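Local atomic coordinates of deferrochelatase (Vibrio cholerae, PDB entry 5DE0), a protein that binds heme b and probably acts as a peroxidase of the dye-decolorizing (DyP-type) family, whose members oxidise their substrates with hydrogen peroxide. Residues Q8-P13 and L99-A104; P41-E46 and F111-K116. One frame throughout, in Å; residues are numbered along the deposited sequence.

Contact 1: Q8-P13 and L99-A104; sequences QTAILP and LIHCHA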
ATOM      1  N   GLN B   8      16.874  -9.807 -16.785  1.00 25.39           N
ATOM      2  CA  GLN B   8      15.622 -10.145 -16.119  1.00 25.98           C
ATOM      3  C   GLN B   8      14.555  -9.117 -16.494  1.00 23.04           C
ATOM      4  O   GLN B   8      14.855  -7.936 -16.676  1.00 21.94           O
ATOM      5  CB  GLN B   8      15.817 -10.232 -14.601  1.00 22.84           C
ATOM      6  CG  GLN B   8      16.821 -11.312 -14.193  1.00 23.29           C
ATOM      7  CD  GLN B   8      16.907 -11.524 -12.690  1.00 21.84           C
ATOM      8  OE1 GLN B   8      15.929 -11.900 -12.048  1.00 20.64           O
ATOM      9  NE2 GLN B   8      18.090 -11.296 -12.128  1.00 21.95           N
ATOM     10  N   THR B   9      13.314  -9.581 -16.607  1.00 22.50           N
ATOM     11  CA  THR B   9      12.242  -8.828 -17.260  1.00 21.97           C
ATOM     12  C   THR B   9      11.894  -7.467 -16.654  1.00 21.36           C
ATOM     13  O   THR B   9      11.226  -6.661 -17.297  1.00 20.45           O
ATOM     14  CB  THR B   9      10.949  -9.659 -17.288  1.00 21.76           C
ATOM     15  OG1 THR B   9      10.548  -9.967 -15.947  1.00 20.25           O
ATOM     16  CG2 THR B   9      11.158 -10.950 -18.066  1.00 24.68           C
ATOM     17  N   ALA B  10      12.333  -7.206 -15.428  1.00 21.06           N
ATOM     18  CA  ALA B  10      11.936  -5.978 -14.743  1.00 21.05           C
ATOM     19  C   ALA B  10      12.787  -4.769 -15.130  1.00 20.78           C
ATOM     20  O   ALA B  10      12.338  -3.630 -15.016  1.00 20.07           O
ATOM     21  CB  ALA B  10      11.982  -6.183 -13.233  1.00 19.39           C
ATOM     22  N   ILE B  11      14.003  -5.020 -15.602  1.00 21.11           N
ATOM     23  CA  ILE B  11      15.000  -3.965 -15.771  1.00 21.63           C
ATOM     24  C   ILE B  11      14.756  -3.046 -16.972  1.00 22.59           C
ATOM     25  O   ILE B  11      14.590  -1.837 -16.812  1.00 22.93           O
ATOM     26  CB  ILE B  11      16.409  -4.573 -15.901  1.00 21.94           C
ATOM     27  CG1 ILE B  11      16.698  -5.488 -14.709  1.00 20.98           C
ATOM     28  CG2 ILE B  11      17.457  -3.477 -16.000  1.00 22.14           C
ATOM     29  CD1 ILE B  11      18.058  -6.144 -14.755  1.00 23.87           C
ATOM     30  N   LEU B  12      14.738  -3.623 -18.169  1.00 23.07           N
ATOM     31  CA  LEU B  12      14.648  -2.845 -19.406  1.00 23.60           C
ATOM     32  C   LEU B  12      13.320  -2.103 -19.647  1.00 24.56           C
ATOM     33  O   LEU B  12      13.344  -0.940 -20.048  1.00 26.26           O
ATOM     34  CB  LEU B  12      14.948  -3.749 -20.608  1.00 24.19           C
ATOM     35  CG  LEU B  12      16.364  -3.654 -21.180  1.00 26.23           C
ATOM     36  CD1 LEU B  12      17.403  -3.764 -20.077  1.00 25.47           C
ATOM     37  CD2 LEU B  12      16.590  -4.723 -22.240  1.00 27.62           C
ATOM     38  N   PRO B  13      12.164  -2.761 -19.426  1.00 24.92           N
ATOM     39  CA  PRO B  13      10.920  -2.033 -19.715  1.00 25.15           C
ATOM     40  C   PRO B  13      10.698  -0.833 -18.801  1.00 23.70           C
ATOM     41  O   PRO B  13      11.298  -0.748 -17.729  1.00 22.70           O
ATOM     42  CB  PRO B  13       9.828  -3.085 -19.476  1.00 24.41           C
ATOM     43  CG  PRO B  13      10.524  -4.393 -19.494  1.00 24.17           C
ATOM     44  CD  PRO B  13      11.894  -4.137 -18.977  1.00 23.48           C
ATOM     45  N   LEU B  99      17.495  -8.795  -3.043  1.00 22.28           N
ATOM     46  CA  LEU B  99      16.484  -7.853  -3.502  1.00 17.84           C
ATOM     47  C   LEU B  99      15.515  -8.535  -4.467  1.00 17.27           C
ATOM     48  O   LEU B  99      15.933  -9.205  -5.413  1.00 17.74           O
ATOM     49  CB  LEU B  99      17.138  -6.641  -4.178  1.00 19.22           C
ATOM     50  CG  LEU B  99      16.238  -5.742  -5.033  1.00 17.69           C
ATOM     51  CD1 LEU B  99      15.123  -5.117  -4.206  1.00 17.72           C
ATOM     52  CD2 LEU B  99      17.059  -4.661  -5.730  1.00 18.52           C
ATOM     53  N   ILE B 100      14.221  -8.372  -4.212  1.00 16.69           N
ATOM     54  CA  ILE B 100      13.191  -8.827  -5.136  1.00 17.77           C
ATOM     55  C   ILE B 100      12.445  -7.623  -5.697  1.00 19.17           C
ATOM     56  O   ILE B 100      11.725  -6.940  -4.968  1.00 14.51           O
ATOM     57  CB  ILE B 100      12.188  -9.781  -4.458  1.00 16.80           C
ATOM     58  CG1 ILE B 100      12.903 -11.020  -3.918  1.00 17.45           C
ATOM     59  CG2 ILE B 100      11.087 -10.183  -5.432  1.00 16.54           C
ATOM     60  CD1 ILE B 100      11.983 -12.015  -3.243  1.00 18.18           C
ATOM     61  N   HIS B 101      12.623  -7.362  -6.989  1.00 17.35           N
ATOM     62  CA  HIS B 101      12.008  -6.201  -7.627  1.00 17.06           C
ATOM     63  C   HIS B 101      10.983  -6.610  -8.684  1.00 16.59           C
ATOM     64  O   HIS B 101      11.312  -7.304  -9.648  1.00 17.68           O
ATOM     65  CB  HIS B 101      13.086  -5.311  -8.253  1.00 18.26           C
ATOM     66  CG  HIS B 101      12.545  -4.224  -9.128  1.00 17.16           C
ATOM     67  ND1 HIS B 101      13.156  -3.845 -10.305  1.00 17.73           N
ATOM     68  CD2 HIS B 101      11.456  -3.431  -8.998  1.00 17.54           C
ATOM     69  CE1 HIS B 101      12.462  -2.869 -10.864  1.00 18.28           C
ATOM     70  NE2 HIS B 101      11.426  -2.598 -10.090  1.00 18.75           N
ATOM     71  N   CYS B 102       9.741  -6.172  -8.489  1.00 18.14           N
ATOM     72  CA  CYS B 102       8.660  -6.429  -9.433  1.00 17.20           C
ATOM     73  C   CYS B 102       7.922  -5.137  -9.769  1.00 14.15           C
ATOM     74  O   CYS B 102       7.833  -4.240  -8.934  1.00 17.91           O
ATOM     75  CB  CYS B 102       7.670  -7.449  -8.861  1.00 17.83           C
ATOM     76  SG  CYS B 102       8.390  -9.016  -8.325  1.00 19.61           S
ATOM     77  N   HIS B 103       7.397  -5.044 -10.987  1.00 26.00           N
ATOM     78  CA  HIS B 103       6.472  -3.967 -11.325  1.00 18.46           C
ATOM     79  C   HIS B 103       5.443  -4.458 -12.339  1.00 17.39           C
ATOM     80  O   HIS B 103       5.759  -5.265 -13.211  1.00 19.88           O
ATOM     81  CB  HIS B 103       7.218  -2.730 -11.852  1.00 17.51           C
ATOM     82  CG  HIS B 103       7.992  -2.964 -13.113  1.00 22.53           C
ATOM     83  ND1 HIS B 103       7.396  -3.021 -14.355  1.00 16.88           N
ATOM     84  CD2 HIS B 103       9.319  -3.132 -13.325  1.00 17.20           C
ATOM     85  CE1 HIS B 103       8.321  -3.225 -15.276  1.00 20.79           C
ATOM     86  NE2 HIS B 103       9.496  -3.298 -14.678  1.00 20.32           N
ATOM     87  N   ALA B 104       4.210  -3.977 -12.206  1.00 19.61           N
ATOM     88  CA  ALA B 104       3.109  -4.440 -13.046  1.00 19.26           C
ATOM     89  C   ALA B 104       2.037  -3.367 -13.207  1.00 20.18           C
ATOM     90  O   ALA B 104       2.128  -2.290 -12.619  1.00 19.92           O
ATOM     91  CB  ALA B 104       2.500  -5.708 -12.463  1.00 20.45           C
TER
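His101 and His103, two residues apart on strand 98-104 and so on the same side of it, both meet Ala10 in the loop that precedes strand 18-26. The strand is one of the two inner strands of the antiparallel sheet in the N-terminal half of this ferredoxin-like, dimeric alpha-beta barrel fold, and the loop packs on the sheet where it faces the C-terminal half. His101 comes first: a chi1 of 170° sets CG opposite the backbone N and turns the imidazole toward the loop, where ND1 lies 3.9 Å from Ala10 CB, which approaches the ring obliquely. Ala10 CB also sits 3.8 Å from the carbonyl oxygen His101 O. ND1 itself is hydrogen-bonded to the hydroxyl of Tyr252 on strand 247-253, a bond that links the strand to the C-terminal half. His103 follows, its imidazole lying against His234 of the C-terminal half with nearly parallel planes. The outer edge of the His103 ring reaches past the Ala10 methyl to the backbone. The bond that His103 gives there is in plane for both partners: His103 NE2 donates to a lone pair of Ala10 O at 2.9 Å, with an N-H...O angle of 149°.

Contact 2: P41-E46 and F111-K116; sequences PALVEE and FYTLRK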
ATOM      1  N   PRO B  41      10.739 -16.360 -11.630  1.00 21.76           N
ATOM      2  CA  PRO B  41      10.390 -16.088 -13.032  1.00 21.50           C
ATOM      3  C   PRO B  41       9.309 -17.013 -13.595  1.00 23.00           C
ATOM      4  O   PRO B  41       8.434 -16.551 -14.327  1.00 22.50           O
ATOM      5  CB  PRO B  41      11.712 -16.312 -13.769  1.00 22.33           C
ATOM      6  CG  PRO B  41      12.749 -16.001 -12.766  1.00 22.36           C
ATOM      7  CD  PRO B  41      12.200 -16.489 -11.460  1.00 21.85           C
ATOM      8  N   ALA B  42       9.375 -18.297 -13.253  1.00 22.41           N
ATOM      9  CA  ALA B  42       8.400 -19.270 -13.736  1.00 21.97           C
ATOM     10  C   ALA B  42       7.017 -18.971 -13.175  1.00 22.60           C
ATOM     11  O   ALA B  42       6.011 -19.143 -13.861  1.00 24.20           O
ATOM     12  CB  ALA B  42       8.830 -20.684 -13.371  1.00 21.72           C
ATOM     13  N   LEU B  43       6.975 -18.522 -11.924  1.00 21.36           N
ATOM     14  CA  LEU B  43       5.725 -18.116 -11.294  1.00 21.41           C
ATOM     15  C   LEU B  43       5.143 -16.891 -11.993  1.00 23.68           C
ATOM     16  O   LEU B  43       3.946 -16.830 -12.268  1.00 23.25           O
ATOM     17  CB  LEU B  43       5.941 -17.824  -9.809  1.00 21.31           C
ATOM     18  CG  LEU B  43       4.760 -17.191  -9.067  1.00 22.46           C
ATOM     19  CD1 LEU B  43       3.546 -18.107  -9.091  1.00 23.49           C
ATOM     20  CD2 LEU B  43       5.141 -16.836  -7.639  1.00 21.99           C
ATOM     21  N   VAL B  44       6.004 -15.920 -12.279  1.00 22.25           N
ATOM     22  CA  VAL B  44       5.596 -14.689 -12.949  1.00 22.88           C
ATOM     23  C   VAL B  44       5.037 -14.964 -14.346  1.00 23.75           C
ATOM     24  O   VAL B  44       4.011 -14.401 -14.734  1.00 23.58           O
ATOM     25  CB  VAL B  44       6.775 -13.697 -13.046  1.00 21.64           C
ATOM     26  CG1 VAL B  44       6.447 -12.550 -13.994  1.00 20.87           C
ATOM     27  CG2 VAL B  44       7.134 -13.173 -11.666  1.00 21.18           C
ATOM     28  N   GLU B  45       5.709 -15.836 -15.092  1.00 24.79           N
ATOM     29  CA  GLU B  45       5.239 -16.234 -16.415  1.00 26.59           C
ATOM     30  C   GLU B  45       3.843 -16.845 -16.334  1.00 27.27           C
ATOM     31  O   GLU B  45       2.983 -16.564 -17.169  1.00 27.68           O
ATOM     32  CB  GLU B  45       6.210 -17.224 -17.058  1.00 27.99           C
ATOM     33  CG  GLU B  45       5.711 -17.817 -18.368  1.00 32.63           C
ATOM     34  CD  GLU B  45       5.541 -16.775 -19.456  1.00 37.57           C
ATOM     35  OE1 GLU B  45       6.503 -16.024 -19.717  1.00 38.22           O
ATOM     36  OE2 GLU B  45       4.442 -16.703 -20.045  1.00 38.77           O
ATOM     37  N   GLU B  46       3.625 -17.673 -15.315  1.00 26.88           N
ATOM     38  CA  GLU B  46       2.342 -18.338 -15.112  1.00 27.98           C
ATOM     39  C   GLU B  46       1.239 -17.339 -14.779  1.00 27.60           C
ATOM     40  O   GLU B  46       0.112 -17.459 -15.259  1.00 26.77           O
ATOM     41  CB  GLU B  46       2.451 -19.384 -14.001  1.00 28.34           C
ATOM     42  CG  GLU B  46       1.131 -20.040 -13.631  1.00 33.41           C
ATOM     43  CD  GLU B  46       1.301 -21.162 -12.627  1.00 38.89           C
ATOM     44  OE1 GLU B  46       2.430 -21.684 -12.503  1.00 40.91           O
ATOM     45  OE2 GLU B  46       0.309 -21.516 -11.958  1.00 47.42           O
ATOM     46  N   PHE B 111       1.579  -8.349  -4.406  1.00 21.61           N
ATOM     47  CA  PHE B 111       1.415  -8.985  -3.107  1.00 21.60           C
ATOM     48  C   PHE B 111       1.359 -10.500  -3.264  1.00 22.09           C
ATOM     49  O   PHE B 111       1.970 -11.235  -2.487  1.00 21.86           O
ATOM     50  CB  PHE B 111       0.150  -8.473  -2.408  1.00 22.52           C
ATOM     51  CG  PHE B 111      -0.077  -9.069  -1.044  1.00 23.98           C
ATOM     52  CD1 PHE B 111      -0.753 -10.271  -0.898  1.00 24.14           C
ATOM     53  CD2 PHE B 111       0.382  -8.423   0.092  1.00 24.39           C
ATOM     54  CE1 PHE B 111      -0.958 -10.820   0.349  1.00 25.82           C
ATOM     55  CE2 PHE B 111       0.175  -8.964   1.345  1.00 24.81           C
ATOM     56  CZ  PHE B 111      -0.496 -10.165   1.475  1.00 27.84           C
ATOM     57  N   TYR B 112       0.621 -10.962  -4.271  1.00 22.04           N
ATOM     58  CA  TYR B 112       0.467 -12.396  -4.504  1.00 22.90           C
ATOM     59  C   TYR B 112       1.792 -13.054  -4.868  1.00 22.82           C
ATOM     60  O   TYR B 112       2.084 -14.159  -4.418  1.00 23.43           O
ATOM     61  CB  TYR B 112      -0.563 -12.665  -5.606  1.00 22.15           C
ATOM     62  CG  TYR B 112      -0.647 -14.123  -6.012  1.00 24.47           C
ATOM     63  CD1 TYR B 112      -1.374 -15.033  -5.255  1.00 24.24           C
ATOM     64  CD2 TYR B 112       0.004 -14.588  -7.151  1.00 23.55           C
ATOM     65  CE1 TYR B 112      -1.452 -16.367  -5.620  1.00 25.39           C
ATOM     66  CE2 TYR B 112      -0.068 -15.917  -7.522  1.00 24.34           C
ATOM     67  CZ  TYR B 112      -0.796 -16.803  -6.754  1.00 25.77           C
ATOM     68  OH  TYR B 112      -0.867 -18.128  -7.123  1.00 32.73           O
ATOM     69  N   THR B 113       2.584 -12.374  -5.692  1.00 21.81           N
ATOM     70  CA  THR B 113       3.863 -12.918  -6.139  1.00 22.04           C
ATOM     71  C   THR B 113       4.813 -13.118  -4.963  1.00 22.40           C
ATOM     72  O   THR B 113       5.527 -14.119  -4.893  1.00 22.72           O
ATOM     73  CB  THR B 113       4.530 -12.004  -7.184  1.00 21.39           C
ATOM     74  OG1 THR B 113       3.669 -11.871  -8.321  1.00 21.91           O
ATOM     75  CG2 THR B 113       5.865 -12.583  -7.632  1.00 21.30           C
ATOM     76  N   LEU B 114       4.804 -12.171  -4.032  1.00 22.32           N
ATOM     77  CA  LEU B 114       5.671 -12.254  -2.864  1.00 22.59           C
ATOM     78  C   LEU B 114       5.180 -13.309  -1.878  1.00 23.29           C
ATOM     79  O   LEU B 114       5.970 -14.110  -1.383  1.00 24.01           O
ATOM     80  CB  LEU B 114       5.773 -10.895  -2.170  1.00 21.92           C
ATOM     81  CG  LEU B 114       6.692 -10.861  -0.947  1.00 22.11           C
ATOM     82  CD1 LEU B 114       8.090 -11.336  -1.314  1.00 21.75           C
ATOM     83  CD2 LEU B 114       6.736  -9.466  -0.347  1.00 21.69           C
ATOM     84  N   ARG B 115       3.879 -13.311  -1.598  1.00 24.07           N
ATOM     85  CA  ARG B 115       3.306 -14.271  -0.654  1.00 24.72           C
ATOM     86  C   ARG B 115       3.472 -15.704  -1.147  1.00 24.74           C
ATOM     87  O   ARG B 115       3.939 -16.571  -0.412  1.00 25.99           O
ATOM     88  CB  ARG B 115       1.823 -13.977  -0.406  1.00 26.27           C
ATOM     89  CG  ARG B 115       1.190 -14.897   0.635  1.00 29.75           C
ATOM     90  CD  ARG B 115      -0.288 -14.600   0.857  1.00 34.78           C
ATOM     91  NE  ARG B 115      -1.113 -14.975  -0.289  1.00 37.05           N
ATOM     92  CZ  ARG B 115      -2.443 -14.950  -0.293  1.00 40.15           C
ATOM     93  NH1 ARG B 115      -3.106 -14.571   0.792  1.00 33.36           N
ATOM     94  NH2 ARG B 115      -3.112 -15.308  -1.381  1.00 32.36           N
ATOM     95  N   LYS B 116       3.088 -15.942  -2.396  1.00 24.48           N
ATOM     96  CA  LYS B 116       3.189 -17.266  -2.998  1.00 24.61           C
ATOM     97  C   LYS B 116       4.644 -17.664  -3.235  1.00 25.01           C
ATOM     98  O   LYS B 116       5.010 -18.832  -3.098  1.00 24.63           O
ATOM     99  CB  LYS B 116       2.412 -17.306  -4.318  1.00 24.82           C
ATOM    100  CG  LYS B 116       2.461 -18.636  -5.048  1.00 27.19           C
ATOM    101  CD  LYS B 116       1.718 -19.713  -4.280  1.00 25.98           C
ATOM    102  CE  LYS B 116       1.645 -21.003  -5.081  1.00 27.97           C
ATOM    103  NZ  LYS B 116       0.892 -22.061  -4.350  1.00 28.77           N
TER
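Leu43 and Thr113 meet where helix 40-50 packs against helix 108-117, and the leucine bridges most of the gap between them. The segments run roughly antiparallel, at 140° between their N-to-C directions, and their axes come no closer than 10.8 Å, so the backbones stay apart and side chains, above all Leu43, fill the space between them. Leu43 points toward helix 108-117. Its chi1 of 171° carries the branch away from its own backbone N and out from the helix, bringing CD2 to 3.9 Å from Thr113 O. Leu43 CD2 also lies 4.3 Å from Thr113 CG2 and 4.1 Å from Lys116 CG, so one methyl touches two residues three apart, on the same side of the opposing helix. The leucine and lysine side chains cross obliquely. Lys116 starts out toward Leu43 but bends at chi2 (68°), which leads its ammonium end away and leaves the aliphatic root to do the packing. That root also lies over Tyr112, with Lys116 CB above one face of the ring and offset toward its rim.

On the more buried side, Val44 presents CG2 to Thr113 CG2 at 4.3 Å, methyl to methyl. Thr113 turns its methyl to this side, while its hydroxyl OG1 bonds to Leu109 O of its own helix. Leu56 touches both Val44 and Thr113, while on another flank of helix 108-117 Phe111 and Arg115 pack against the second subunit. The pairing is apolar helix-helix packing on the outer layer of the N-terminal ferredoxin-like domain, in which helices lie side by side on one face of a four-stranded antiparallel sheet, the arrangement of the dimeric alpha-beta barrel clan to which this family belongs.

How the contacts relate
Contact 1 and contact 2 both belong to the N-terminal half of the protein, and their centres are 12 Å apart, with nearest atoms about 4 Å from each other. Their segments alternate along the chain: 8-13, 41-46, 99-104, then 111-116. Strand 98-104 of contact 1 is followed by helix 108-117 of contact 2. Between them they sample the two faces of one four-stranded antiparallel sheet. Contact 1 lies on the inward face, its centre 10 Å from the chain's centre; contact 2 lies in the helical layer on the outer face, its centre 20 Å from that point. The sheet thus has the C-terminal half of its own chain on one side and, on the other, the helices, one of which also meets the second subunit.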